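Local coordinates for protein putative fimbrial subunit (Corynebacterium diphtheriae, PDB 4HSS) that probably builds the shaft of the SpaD pilus as its major pilin, a cell-adhesion protein of domains stiffened by internal isopeptide bonds, at residues I126-P131 with P284-E289; T159-T164 with N292-V297; F196-E201 with A277-N282; Y226-P231 with L238-T243. All coordinates share one frame; numbering follows the deposited sequence.

Interactions 2, 3 and 4 fall within the Sgo0707 N2 domain, while interaction 1 joins its loop between strands 272-282 and 289-293 to segment 126-131 of the prealbumin-like domain. Interactions 3 and 4 lie in one sheet, their centres about 10 Å apart, because strand 196-201 is flanked by both 272-282 and 237-242. Interaction 2, centred about 10 Å from interaction 3, continues this sheet through 289-293 and joins it to strand 149-166 of another sheet; K163 meets D200 there. Interactions 1 and 2 are about 21 Å apart, and their segments alternate along the chain. Interaction 4 is innermost in sequence, followed outward by interaction 3. Together they link the domain's sheets with one another and with the preceding domain.

Interaction 1. Residues I126-P131 with P284-E289; sequences IVTGAP and PNTDKE
At the junction of the prealbumin-like and Sgo0707 N2 domains, V127 and T128, with the G129-A130 that follow, meet P284, N285 and T286, which belong to the loop between strands 272-282 and 289-293. The contact is small, burying 240 Å² in all, and N285 has the largest share of any residue. Its side chain leaves the loop toward the other segment, with CG anti to its own carbonyl carbon (chi1 -51°). This delivers N285 ND2 to T128 O at 3.4 Å, a straight but weak hydrogen bond. N285 ND2 also passes G129 CA at 3.7 Å. Nearer the loop backbone, N285 CB lies 3.7 Å from A130 N and 4.0 Å from A130 CB, so the aliphatic root of the asparagine rests against the chain while its amide reaches past it. T286 supplies a methyl: T286 CG2 comes within 3.9 Å of G129 O and passes T128 OG1 at a looser 4.3 Å. Its hydroxyl OG1 serves the loop instead, receiving a weak bond from K288 N across the turn. At the other end, V127 CG1 just reaches the ring carbon P284 CD at 4.5 Å, and P284 itself also packs on P185 and W187. N283 ND2 makes a further hydrogen bond to T128 O, so two neighbouring asparagine amides converge on one carbonyl. With only one weak bond between the segments and few apolar contacts, the chemistry implies a light, mostly van der Waals junction in which T128 O is the shared polar point.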
loop_
_atom_site.group_PDB
_atom_site.type_symbol
_atom_site.label_atom_id
_atom_site.label_comp_id
_atom_site.label_asym_id
_atom_site.label_seq_id
_atom_site.Cartn_x
_atom_site.Cartn_y
_atom_site.Cartn_z
ATOM N N ILE A 126 11.927 0.510 7.082
ATOM C CA ILE A 126 12.630 0.265 8.338
ATOM C C ILE A 126 12.154 1.235 9.429
ATOM O O ILE A 126 12.220 2.464 9.279
ATOM C CB ILE A 126 14.179 0.310 8.163
ATOM C CG1 ILE A 126 14.697 -0.748 7.122
ATOM C CG2 ILE A 126 14.915 0.217 9.505
ATOM C CD1 ILE A 126 14.260 -2.264 7.323
ATOM N N VAL A 127 11.692 0.630 10.537
ATOM C CA VAL A 127 11.323 1.246 11.820
ATOM C C VAL A 127 12.568 1.071 12.711
ATOM O O VAL A 127 12.880 -0.043 13.147
ATOM C CB VAL A 127 10.072 0.547 12.397
ATOM C CG1 VAL A 127 9.587 1.199 13.665
ATOM C CG2 VAL A 127 8.948 0.458 11.370
ATOM N N THR A 128 13.308 2.148 12.909
ATOM C CA THR A 128 14.563 2.157 13.662
ATOM C C THR A 128 14.341 1.993 15.157
ATOM O O THR A 128 13.291 2.355 15.678
ATOM C CB THR A 128 15.364 3.458 13.384
ATOM O OG1 THR A 128 14.675 4.592 13.909
ATOM C CG2 THR A 128 15.692 3.671 11.898
ATOM N N GLY A 129 15.355 1.450 15.825
ATOM C CA GLY A 129 15.421 1.299 17.273
ATOM C C GLY A 129 15.789 2.626 17.928
ATOM O O GLY A 129 16.179 3.588 17.244
ATOM N N ALA A 130 15.683 2.679 19.261
ATOM C CA ALA A 130 15.963 3.880 20.056
ATOM C C ALA A 130 17.456 4.159 20.184
ATOM O O ALA A 130 18.248 3.214 20.167
ATOM C CB ALA A 130 15.356 3.727 21.452
ATOM N N PRO A 131 17.864 5.436 20.356
ATOM C CA PRO A 131 19.297 5.737 20.552
ATOM C C PRO A 131 19.840 5.152 21.862
ATOM O O PRO A 131 19.090 4.947 22.815
ATOM C CB PRO A 131 19.348 7.275 20.590
ATOM C CG PRO A 131 18.040 7.727 19.997
ATOM C CD PRO A 131 17.054 6.671 20.385
ATOM N N PRO A 284 7.299 2.734 18.085
ATOM C CA PRO A 284 7.222 2.473 19.541
ATOM C C PRO A 284 8.455 2.907 20.344
ATOM O O PRO A 284 8.328 3.290 21.506
ATOM C CB PRO A 284 7.043 0.958 19.604
ATOM C CG PRO A 284 6.380 0.617 18.307
ATOM C CD PRO A 284 7.040 1.502 17.312
ATOM N N ASN A 285 9.624 2.900 19.708
ATOM C CA ASN A 285 10.898 3.223 20.328
ATOM C C ASN A 285 11.212 4.720 20.365
ATOM O O ASN A 285 11.738 5.181 21.375
ATOM C CB ASN A 285 12.032 2.493 19.617
ATOM C CG ASN A 285 11.816 1.013 19.448
ATOM O OD1 ASN A 285 11.526 0.290 20.395
ATOM N ND2 ASN A 285 11.948 0.534 18.231
ATOM N N THR A 286 10.969 5.455 19.275
ATOM C CA THR A 286 11.317 6.877 19.195
ATOM C C THR A 286 10.085 7.771 19.357
ATOM O O THR A 286 10.230 8.986 19.470
ATOM C CB THR A 286 12.051 7.181 17.865
ATOM O OG1 THR A 286 11.113 7.150 16.776
ATOM C CG2 THR A 286 13.251 6.207 17.590
ATOM N N ASP A 287 8.878 7.182 19.336
ATOM C CA ASP A 287 7.560 7.833 19.481
ATOM C C ASP A 287 7.222 8.766 18.280
ATOM O O ASP A 287 6.068 9.202 18.177
ATOM C CB ASP A 287 7.399 8.558 20.836
ATOM C CG ASP A 287 7.609 7.646 22.047
ATOM O OD1 ASP A 287 6.816 6.667 22.211
ATOM O OD2 ASP A 287 8.565 7.903 22.831
ATOM N N LYS A 288 8.187 8.980 17.335
ATOM C CA LYS A 288 8.003 9.762 16.100
ATOM C C LYS A 288 7.090 9.010 15.084
ATOM O O LYS A 288 7.220 7.796 14.940
ATOM C CB LYS A 288 9.363 10.087 15.455
ATOM C CG LYS A 288 10.133 11.155 16.216
ATOM C CD LYS A 288 11.642 10.992 16.067
ATOM C CE LYS A 288 12.387 11.242 17.364
ATOM N NZ LYS A 288 12.274 12.656 17.818
ATOM N N GLU A 289 6.194 9.748 14.376
ATOM C CA GLU A 289 5.247 9.219 13.388
ATOM C C GLU A 289 5.939 8.551 12.183
ATOM O O GLU A 289 6.884 9.101 11.625
ATOM C CB GLU A 289 4.319 10.336 12.885
ATOM C CG GLU A 289 2.895 10.278 13.426
ATOM C CD GLU A 289 1.804 11.056 12.685
ATOM O OE1 GLU A 289 2.091 11.612 11.598
ATOM O OE2 GLU A 289 0.654 11.090 13.185
#

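Interaction 2. Residues T159-T164 with N292-V297; sequences TKTEKT and NKTNEV
The flat amide of N295 bridges the backbone N-H and C=O of K163 and uses both its polar atoms: N295 OD1 accepts from K163 N at 2.8 Å, and N295 ND2 donates to K163 O at 2.9 Å. The second bond is nearly straight; K163 O sits in the amide plane, and ND2 meets it in the carbonyl plane on a lone pair. K163 N is tilted slightly from the plane of the amide C=O. With CG held between its backbone N and carbonyl carbon (chi1 51°), the N295 side chain turns up to the lysine and replaces a strand partner. The E162 carboxylate plane is turned 64° from this amide, and N295 OD1 passes E162 CA at 3.4 Å. Beside it, T294 places its methyl CG2 3.5 Å from T161 CG2, the two side chains crossing at about a right angle, while T294 OG1 abuts K163 CB at 3.4 Å and donates to N295 O. V297 brackets the lysine: V297 CG1 approaches K163 O at 3.2 Å, and V297 CG2 lies 3.6 Å from K163 CE. The extended K163 chain then leads away from 292-297 to its NZ, which is covalently joined to N275 CG and hydrogen-bonded to D200, the Lys-Asn isopeptide link and neighbouring acid familiar from Gram-positive pilins. The two segments run nearly the same way, 18° apart. Strand 149-166 pairs on its other side with 175-183, through E162 with K181 and T164 with T179, whereas N292 pairs with V279 of strand 272-282; the contact thus closes the gap between two sheets.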
loop_
_atom_site.group_PDB
_atom_site.type_symbol
_atom_site.label_atom_id
_atom_site.label_comp_id
_atom_site.label_asym_id
_atom_site.label_seq_id
_atom_site.Cartn_x
_atom_site.Cartn_y
_atom_site.Cartn_z
ATOM N N THR A 159 8.718 -3.089 7.903
ATOM C CA THR A 159 7.264 -3.013 7.796
ATOM C C THR A 159 6.919 -2.717 6.352
ATOM O O THR A 159 7.263 -1.637 5.850
ATOM C CB THR A 159 6.635 -1.968 8.755
ATOM O OG1 THR A 159 7.204 -0.681 8.519
ATOM C CG2 THR A 159 6.735 -2.347 10.228
ATOM N N LYS A 160 6.268 -3.685 5.676
ATOM C CA LYS A 160 5.796 -3.570 4.285
ATOM C C LYS A 160 4.322 -3.146 4.244
ATOM O O LYS A 160 3.553 -3.562 5.108
ATOM C CB LYS A 160 5.951 -4.925 3.560
ATOM C CG LYS A 160 6.970 -4.939 2.435
ATOM C CD LYS A 160 7.357 -6.370 2.033
ATOM C CE LYS A 160 8.539 -6.918 2.812
ATOM N NZ LYS A 160 8.981 -8.232 2.284
ATOM N N THR A 161 3.920 -2.382 3.213
ATOM C CA THR A 161 2.534 -1.921 2.999
ATOM C C THR A 161 2.126 -2.261 1.565
ATOM O O THR A 161 2.854 -1.911 0.635
ATOM C CB THR A 161 2.425 -0.420 3.295
ATOM O OG1 THR A 161 3.307 -0.116 4.367
ATOM C CG2 THR A 161 1.042 -0.014 3.690
ATOM N N GLU A 162 0.980 -2.952 1.378
ATOM C CA GLU A 162 0.514 -3.414 0.052
ATOM C C GLU A 162 -1.000 -3.094 -0.166
ATOM O O GLU A 162 -1.785 -3.070 0.792
ATOM C CB GLU A 162 0.798 -4.924 -0.071
ATOM C CG GLU A 162 0.462 -5.564 -1.416
ATOM C CD GLU A 162 0.105 -7.047 -1.415
ATOM O OE1 GLU A 162 -0.788 -7.458 -0.635
ATOM O OE2 GLU A 162 0.674 -7.786 -2.252
ATOM N N LYS A 163 -1.385 -2.835 -1.422
ATOM C CA LYS A 163 -2.769 -2.554 -1.797
ATOM C C LYS A 163 -3.168 -3.449 -2.943
ATOM O O LYS A 163 -2.396 -3.602 -3.895
ATOM C CB LYS A 163 -2.968 -1.072 -2.161
ATOM C CG LYS A 163 -4.328 -0.755 -2.730
ATOM C CD LYS A 163 -4.759 0.677 -2.474
ATOM C CE LYS A 163 -5.991 0.943 -3.276
ATOM N NZ LYS A 163 -6.580 2.287 -3.075
ATOM N N THR A 164 -4.350 -4.099 -2.826
ATOM C CA THR A 164 -4.891 -4.933 -3.898
ATOM C C THR A 164 -6.340 -4.472 -4.262
ATOM O O THR A 164 -6.961 -3.690 -3.541
ATOM C CB THR A 164 -4.808 -6.436 -3.583
ATOM O OG1 THR A 164 -5.547 -6.747 -2.407
ATOM C CG2 THR A 164 -3.373 -6.944 -3.490
ATOM N N ASN A 292 3.795 5.119 5.876
ATOM C CA ASN A 292 4.159 4.073 4.934
ATOM C C ASN A 292 3.177 4.147 3.788
ATOM O O ASN A 292 1.975 4.268 4.022
ATOM C CB ASN A 292 4.165 2.705 5.607
ATOM C CG ASN A 292 5.417 2.352 6.364
ATOM O OD1 ASN A 292 6.433 3.060 6.312
ATOM N ND2 ASN A 292 5.372 1.221 7.083
ATOM N N LYS A 293 3.687 4.149 2.553
ATOM C CA LYS A 293 2.867 4.299 1.338
ATOM C C LYS A 293 2.813 2.985 0.568
ATOM O O LYS A 293 3.841 2.326 0.433
ATOM C CB LYS A 293 3.431 5.436 0.445
ATOM C CG LYS A 293 3.574 6.787 1.138
ATOM C CD LYS A 293 3.164 7.938 0.194
ATOM C CE LYS A 293 3.635 9.316 0.599
ATOM N NZ LYS A 293 5.114 9.368 0.738
ATOM N N THR A 294 1.619 2.591 0.078
ATOM C CA THR A 294 1.421 1.342 -0.686
ATOM C C THR A 294 1.820 1.551 -2.142
ATOM O O THR A 294 2.087 2.661 -2.578
ATOM C CB THR A 294 -0.087 0.846 -0.644
ATOM O OG1 THR A 294 -0.939 1.626 -1.494
ATOM C CG2 THR A 294 -0.685 0.800 0.732
ATOM N N ASN A 295 1.770 0.490 -2.910
ATOM C CA ASN A 295 1.849 0.512 -4.361
ATOM C C ASN A 295 0.539 1.167 -4.889
ATOM O O ASN A 295 -0.414 1.343 -4.119
ATOM C CB ASN A 295 1.936 -0.939 -4.853
ATOM C CG ASN A 295 0.850 -1.807 -4.253
ATOM O OD1 ASN A 295 0.790 -2.028 -3.031
ATOM N ND2 ASN A 295 -0.078 -2.238 -5.069
ATOM N N GLU A 296 0.482 1.484 -6.191
ATOM C CA GLU A 296 -0.692 1.996 -6.904
ATOM C C GLU A 296 -1.365 0.853 -7.629
ATOM O O GLU A 296 -0.689 0.078 -8.297
ATOM C CB GLU A 296 -0.263 3.054 -7.924
ATOM C CG GLU A 296 -1.368 3.944 -8.433
ATOM C CD GLU A 296 -0.870 5.312 -8.865
ATOM O OE1 GLU A 296 -0.237 5.398 -9.943
ATOM O OE2 GLU A 296 -1.088 6.295 -8.116
ATOM N N VAL A 297 -2.683 0.744 -7.522
ATOM C CA VAL A 297 -3.448 -0.267 -8.270
ATOM C C VAL A 297 -4.369 0.477 -9.230
ATOM O O VAL A 297 -4.701 1.629 -8.957
ATOM C CB VAL A 297 -4.208 -1.301 -7.386
ATOM C CG1 VAL A 297 -3.230 -2.155 -6.590
ATOM C CG2 VAL A 297 -5.218 -0.633 -6.456
#

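Interaction 3. Residues F196-E201 with A277-N282; sequences FRFEDE and ADVIFN
Strands 196-201 and 278-282 pair antiparallel, and four backbone hydrogen bonds carry the register. R197 and I280 exchange N-H and C=O (R197 N to I280 O, 2.8 Å), as do E199 and D278 (D278 N to E199 O, 2.7 Å). F196 faces F281, and F198 faces V279, as non-hydrogen-bonded pairs. Apolar contacts fill the face carrying these aromatic residues. The F196 and F281 rings lie rim to rim with planes only 4° apart and centroids 5.7 Å apart, and F196 CD2 touches F281 CB at 3.4 Å. V279 CG1 packs on F198 CD1 at 3.5 Å. On the other face the methyl I280 CD1 sits over one face of the R197 guanidinium, 3.2 Å above its plane and offset toward the rim. Charge pairing holds that guanidinium: R197 NE donates to E199 OE2 at 2.8 Å, the acceptor in the guanidinium plane but the donor above the carboxylate plane. A water accepts weakly from R197 NH1 and donates to I280 O. Beyond the paired residues, D200 OD2 is hydrogen-bonded to K163 NZ. The chemistry implies an apolar face toward M256 and L258 and, on the other face, a salt bridge partly covered by the I280 methyl.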
loop_
_atom_site.group_PDB
_atom_site.type_symbol
_atom_site.label_atom_id
_atom_site.label_comp_id
_atom_site.label_asym_id
_atom_site.label_seq_id
_atom_site.Cartn_x
_atom_site.Cartn_y
_atom_site.Cartn_z
ATOM N N PHE A 196 -2.428 4.161 15.236
ATOM C CA PHE A 196 -2.441 3.364 14.017
ATOM C C PHE A 196 -3.705 3.682 13.163
ATOM O O PHE A 196 -4.863 3.433 13.581
ATOM C CB PHE A 196 -2.322 1.836 14.279
ATOM C CG PHE A 196 -1.926 1.064 13.031
ATOM C CD1 PHE A 196 -2.868 0.748 12.057
ATOM C CD2 PHE A 196 -0.601 0.706 12.806
ATOM C CE1 PHE A 196 -2.493 0.107 10.876
ATOM C CE2 PHE A 196 -0.225 0.052 11.625
ATOM C CZ PHE A 196 -1.175 -0.235 10.661
ATOM N N ARG A 197 -3.445 4.230 11.944
ATOM C CA ARG A 197 -4.477 4.590 10.992
ATOM C C ARG A 197 -4.084 4.237 9.527
ATOM O O ARG A 197 -2.906 4.032 9.191
ATOM C CB ARG A 197 -4.901 6.068 11.137
ATOM C CG ARG A 197 -3.958 7.135 10.617
ATOM C CD ARG A 197 -4.568 8.510 10.883
ATOM N NE ARG A 197 -3.833 9.606 10.243
ATOM C CZ ARG A 197 -2.725 10.170 10.730
ATOM N NH1 ARG A 197 -2.195 9.738 11.870
ATOM N NH2 ARG A 197 -2.124 11.150 10.067
ATOM N N PHE A 198 -5.135 4.065 8.704
ATOM C CA PHE A 198 -5.134 3.801 7.275
ATOM C C PHE A 198 -5.678 5.002 6.608
ATOM O O PHE A 198 -6.758 5.450 7.004
ATOM C CB PHE A 198 -6.044 2.618 6.927
ATOM C CG PHE A 198 -5.637 1.265 7.406
ATOM C CD1 PHE A 198 -4.810 0.458 6.632
ATOM C CD2 PHE A 198 -6.148 0.746 8.592
ATOM C CE1 PHE A 198 -4.446 -0.815 7.066
ATOM C CE2 PHE A 198 -5.801 -0.551 9.013
ATOM C CZ PHE A 198 -4.948 -1.314 8.246
ATOM N N GLU A 199 -4.968 5.539 5.616
ATOM C CA GLU A 199 -5.474 6.687 4.850
ATOM C C GLU A 199 -5.488 6.352 3.368
ATOM O O GLU A 199 -4.565 5.708 2.874
ATOM C CB GLU A 199 -4.694 7.968 5.110
ATOM C CG GLU A 199 -5.046 8.580 6.450
ATOM C CD GLU A 199 -4.434 9.932 6.753
ATOM O OE1 GLU A 199 -3.556 10.389 5.982
ATOM O OE2 GLU A 199 -4.841 10.537 7.772
ATOM N N ASP A 200 -6.566 6.734 2.682
ATOM C CA ASP A 200 -6.713 6.515 1.266
ATOM C C ASP A 200 -7.462 7.659 0.626
ATOM O O ASP A 200 -8.664 7.816 0.871
ATOM C CB ASP A 200 -7.424 5.193 0.981
ATOM C CG ASP A 200 -7.357 4.752 -0.468
ATOM O OD1 ASP A 200 -7.520 5.610 -1.355
ATOM O OD2 ASP A 200 -7.166 3.552 -0.711
ATOM N N GLU A 201 -6.763 8.434 -0.223
ATOM C CA GLU A 201 -7.363 9.515 -0.984
ATOM C C GLU A 201 -8.061 8.901 -2.222
ATOM O O GLU A 201 -7.379 8.513 -3.181
ATOM C CB GLU A 201 -6.304 10.563 -1.363
ATOM C CG GLU A 201 -6.210 11.746 -0.402
ATOM C CD GLU A 201 -7.301 12.819 -0.453
ATOM O OE1 GLU A 201 -8.285 12.672 -1.224
ATOM O OE2 GLU A 201 -7.175 13.806 0.314
ATOM N N ALA A 277 -2.684 3.987 -1.087
ATOM C CA ALA A 277 -3.034 4.289 0.291
ATOM C C ALA A 277 -1.789 4.522 1.183
ATOM O O ALA A 277 -0.654 4.320 0.739
ATOM C CB ALA A 277 -3.875 3.143 0.848
ATOM N N ASP A 278 -2.023 4.963 2.434
ATOM C CA ASP A 278 -1.006 5.204 3.455
ATOM C C ASP A 278 -1.355 4.479 4.767
ATOM O O ASP A 278 -2.533 4.244 5.053
ATOM C CB ASP A 278 -0.856 6.718 3.763
ATOM C CG ASP A 278 -0.691 7.635 2.558
ATOM O OD1 ASP A 278 0.460 8.080 2.298
ATOM O OD2 ASP A 278 -1.728 7.958 1.903
ATOM N N VAL A 279 -0.328 4.149 5.583
ATOM C CA VAL A 279 -0.521 3.676 6.942
ATOM C C VAL A 279 0.331 4.582 7.797
ATOM O O VAL A 279 1.460 4.901 7.405
ATOM C CB VAL A 279 -0.353 2.170 7.309
ATOM C CG1 VAL A 279 -1.361 1.295 6.591
ATOM C CG2 VAL A 279 1.066 1.666 7.104
ATOM N N ILE A 280 -0.258 5.079 8.912
ATOM C CA ILE A 280 0.407 5.961 9.861
ATOM C C ILE A 280 0.313 5.344 11.248
ATOM O O ILE A 280 -0.775 5.043 11.728
ATOM C CB ILE A 280 -0.112 7.427 9.855
ATOM C CG1 ILE A 280 -0.197 8.004 8.442
ATOM C CG2 ILE A 280 0.767 8.301 10.703
ATOM C CD1 ILE A 280 -1.546 8.336 8.015
ATOM N N PHE A 281 1.467 5.156 11.882
ATOM C CA PHE A 281 1.598 4.663 13.236
ATOM C C PHE A 281 2.797 5.317 13.867
ATOM O O PHE A 281 3.630 5.876 13.151
ATOM C CB PHE A 281 1.723 3.127 13.270
ATOM C CG PHE A 281 2.828 2.575 12.410
ATOM C CD1 PHE A 281 4.142 2.555 12.865
ATOM C CD2 PHE A 281 2.560 2.079 11.137
ATOM C CE1 PHE A 281 5.170 2.075 12.054
ATOM C CE2 PHE A 281 3.592 1.585 10.331
ATOM C CZ PHE A 281 4.887 1.588 10.798
ATOM N N ASN A 282 2.897 5.216 15.217
ATOM C CA ASN A 282 4.039 5.676 16.008
ATOM C C ASN A 282 5.181 4.669 15.949
ATOM O O ASN A 282 4.956 3.453 15.889
ATOM C CB ASN A 282 3.642 5.889 17.485
ATOM C CG ASN A 282 3.221 4.631 18.241
ATOM O OD1 ASN A 282 2.391 3.831 17.777
ATOM N ND2 ASN A 282 3.750 4.450 19.453
HETATM O O HOH W 1 -1.470 6.923 13.424
HETATM O O HOH W 2 -4.040 8.049 -0.675
#

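Interaction 4. Residues Y226-P231 with L238-T243; sequences YTVNDP and LVVTLT
Y226 opens the hairpin opposite L242, where Y226 CA passes T241 O at 3.1 Å in a CA-H...O contact. A chi1 of 59° folds the Y226 ring back over its own backbone, and the ring lies alongside V240, with Y226 CD1 4.2 Å from V240 CG1. T227 follows in a hydrogen-bonded pair with T241: T227 N donates to T241 O at 2.8 Å, and T241 N returns a bond to T227 O. Their side chains point the same way from the sheet. One water joins T227 OG1 and T241 OG1 and donates weakly to T227 O, while the T227 methyl CG2 reaches T243 CG2 at 3.8 Å. V228 then turns back to the side of Y226 and brings V228 CG1 within 3.7 Å of L238 CD1. At N229 the ladder ends in a side-chain bond. N229 N donates to V239 O at 3.2 Å, but V239 N donates to N229 OD1 at 2.7 Å, the donor standing above the plane of that side-chain carbonyl and not on a lone pair. The amide ND2 turns to K237 O, so this one residue engages both V239 and K237. P231 comes last, with P231 CG 4.1 Å from L238 CD1, side by side. Strand 237-242 continues the sheet on its other edge, pairing with 196-201 through L238, V240 and L242, while L238, V240 and L242 also pack on F260, L258 and M256 of strand 255-264. T243, bonded to S224 O, stands at the N-cap of helix 244-248, which follows directly.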
loop_
_atom_site.group_PDB
_atom_site.type_symbol
_atom_site.label_atom_id
_atom_site.label_comp_id
_atom_site.label_asym_id
_atom_site.label_seq_id
_atom_site.Cartn_x
_atom_site.Cartn_y
_atom_site.Cartn_z
ATOM N N TYR A 226 -12.485 0.679 15.887
ATOM C CA TYR A 226 -12.035 1.661 14.916
ATOM C C TYR A 226 -13.099 2.709 14.569
ATOM O O TYR A 226 -14.300 2.485 14.745
ATOM C CB TYR A 226 -11.581 0.961 13.626
ATOM C CG TYR A 226 -12.649 0.128 12.955
ATOM C CD1 TYR A 226 -13.555 0.705 12.067
ATOM C CD2 TYR A 226 -12.701 -1.249 13.135
ATOM C CE1 TYR A 226 -14.509 -0.066 11.405
ATOM C CE2 TYR A 226 -13.663 -2.027 12.490
ATOM C CZ TYR A 226 -14.558 -1.433 11.618
ATOM O OH TYR A 226 -15.500 -2.204 10.972
ATOM N N THR A 227 -12.631 3.829 14.008
ATOM C CA THR A 227 -13.478 4.903 13.539
ATOM C C THR A 227 -13.305 5.115 12.048
ATOM O O THR A 227 -12.215 4.915 11.501
ATOM C CB THR A 227 -13.240 6.197 14.288
ATOM O OG1 THR A 227 -11.856 6.551 14.194
ATOM C CG2 THR A 227 -13.758 6.129 15.686
ATOM N N VAL A 228 -14.417 5.477 11.389
ATOM C CA VAL A 228 -14.482 5.789 9.988
ATOM C C VAL A 228 -14.984 7.219 9.853
ATOM O O VAL A 228 -16.030 7.555 10.394
ATOM C CB VAL A 228 -15.353 4.804 9.162
ATOM C CG1 VAL A 228 -15.114 4.994 7.661
ATOM C CG2 VAL A 228 -15.112 3.353 9.565
ATOM N N ASN A 229 -14.229 8.040 9.134
ATOM C CA ASN A 229 -14.544 9.412 8.769
ATOM C C ASN A 229 -15.609 9.355 7.660
ATOM O O ASN A 229 -16.020 8.269 7.297
ATOM C CB ASN A 229 -13.240 10.108 8.306
ATOM C CG ASN A 229 -12.817 9.779 6.897
ATOM O OD1 ASN A 229 -12.789 8.626 6.465
ATOM N ND2 ASN A 229 -12.579 10.802 6.125
ATOM N N ASP A 230 -16.059 10.482 7.115
ATOM C CA ASP A 230 -17.048 10.453 6.019
ATOM C C ASP A 230 -16.375 11.047 4.775
ATOM O O ASP A 230 -16.268 12.264 4.675
ATOM C CB ASP A 230 -18.350 11.188 6.409
ATOM C CG ASP A 230 -19.306 11.500 5.271
ATOM O OD1 ASP A 230 -19.525 10.612 4.408
ATOM O OD2 ASP A 230 -19.865 12.615 5.262
ATOM N N PRO A 231 -15.828 10.199 3.866
ATOM C CA PRO A 231 -15.109 10.733 2.692
ATOM C C PRO A 231 -15.861 11.790 1.887
ATOM O O PRO A 231 -15.208 12.673 1.356
ATOM C CB PRO A 231 -14.893 9.496 1.819
ATOM C CG PRO A 231 -14.940 8.363 2.747
ATOM C CD PRO A 231 -15.846 8.719 3.866
ATOM N N LEU A 238 -10.499 8.811 2.689
ATOM C CA LEU A 238 -10.884 7.844 3.698
ATOM C C LEU A 238 -9.819 7.762 4.795
ATOM O O LEU A 238 -8.624 7.668 4.515
ATOM C CB LEU A 238 -11.116 6.476 3.074
ATOM C CG LEU A 238 -11.505 5.329 4.028
ATOM C CD1 LEU A 238 -12.769 5.647 4.859
ATOM C CD2 LEU A 238 -11.609 4.010 3.289
ATOM N N VAL A 239 -10.274 7.812 6.050
ATOM C CA VAL A 239 -9.473 7.685 7.242
ATOM C C VAL A 239 -10.147 6.622 8.136
ATOM O O VAL A 239 -11.323 6.748 8.481
ATOM C CB VAL A 239 -9.249 9.050 7.973
ATOM C CG1 VAL A 239 -8.288 8.896 9.142
ATOM C CG2 VAL A 239 -8.743 10.135 7.017
ATOM N N VAL A 240 -9.415 5.544 8.431
ATOM C CA VAL A 240 -9.843 4.464 9.316
ATOM C C VAL A 240 -8.813 4.406 10.472
ATOM O O VAL A 240 -7.711 3.899 10.274
ATOM C CB VAL A 240 -10.022 3.107 8.578
ATOM C CG1 VAL A 240 -10.480 1.993 9.546
ATOM C CG2 VAL A 240 -10.993 3.238 7.414
ATOM N N THR A 241 -9.168 4.952 11.655
ATOM C CA THR A 241 -8.301 5.044 12.842
ATOM C C THR A 241 -8.649 3.999 13.909
ATOM O O THR A 241 -9.812 3.709 14.114
ATOM C CB THR A 241 -8.412 6.456 13.433
ATOM O OG1 THR A 241 -8.190 7.393 12.380
ATOM C CG2 THR A 241 -7.403 6.727 14.554
ATOM N N LEU A 242 -7.645 3.425 14.592
ATOM C CA LEU A 242 -7.971 2.470 15.657
ATOM C C LEU A 242 -8.188 3.240 16.968
ATOM O O LEU A 242 -7.387 4.131 17.301
ATOM C CB LEU A 242 -6.929 1.340 15.852
ATOM C CG LEU A 242 -6.510 0.495 14.629
ATOM C CD1 LEU A 242 -5.313 -0.360 14.966
ATOM C CD2 LEU A 242 -7.615 -0.411 14.159
ATOM N N THR A 243 -9.275 2.895 17.705
ATOM C CA THR A 243 -9.563 3.490 19.014
ATOM C C THR A 243 -8.631 2.820 20.057
ATOM O O THR A 243 -7.875 1.903 19.696
ATOM C CB THR A 243 -11.068 3.349 19.380
ATOM O OG1 THR A 243 -11.381 1.976 19.604
ATOM C CG2 THR A 243 -12.021 3.962 18.336
HETATM O O HOH W 3 -11.275 7.639 11.777
#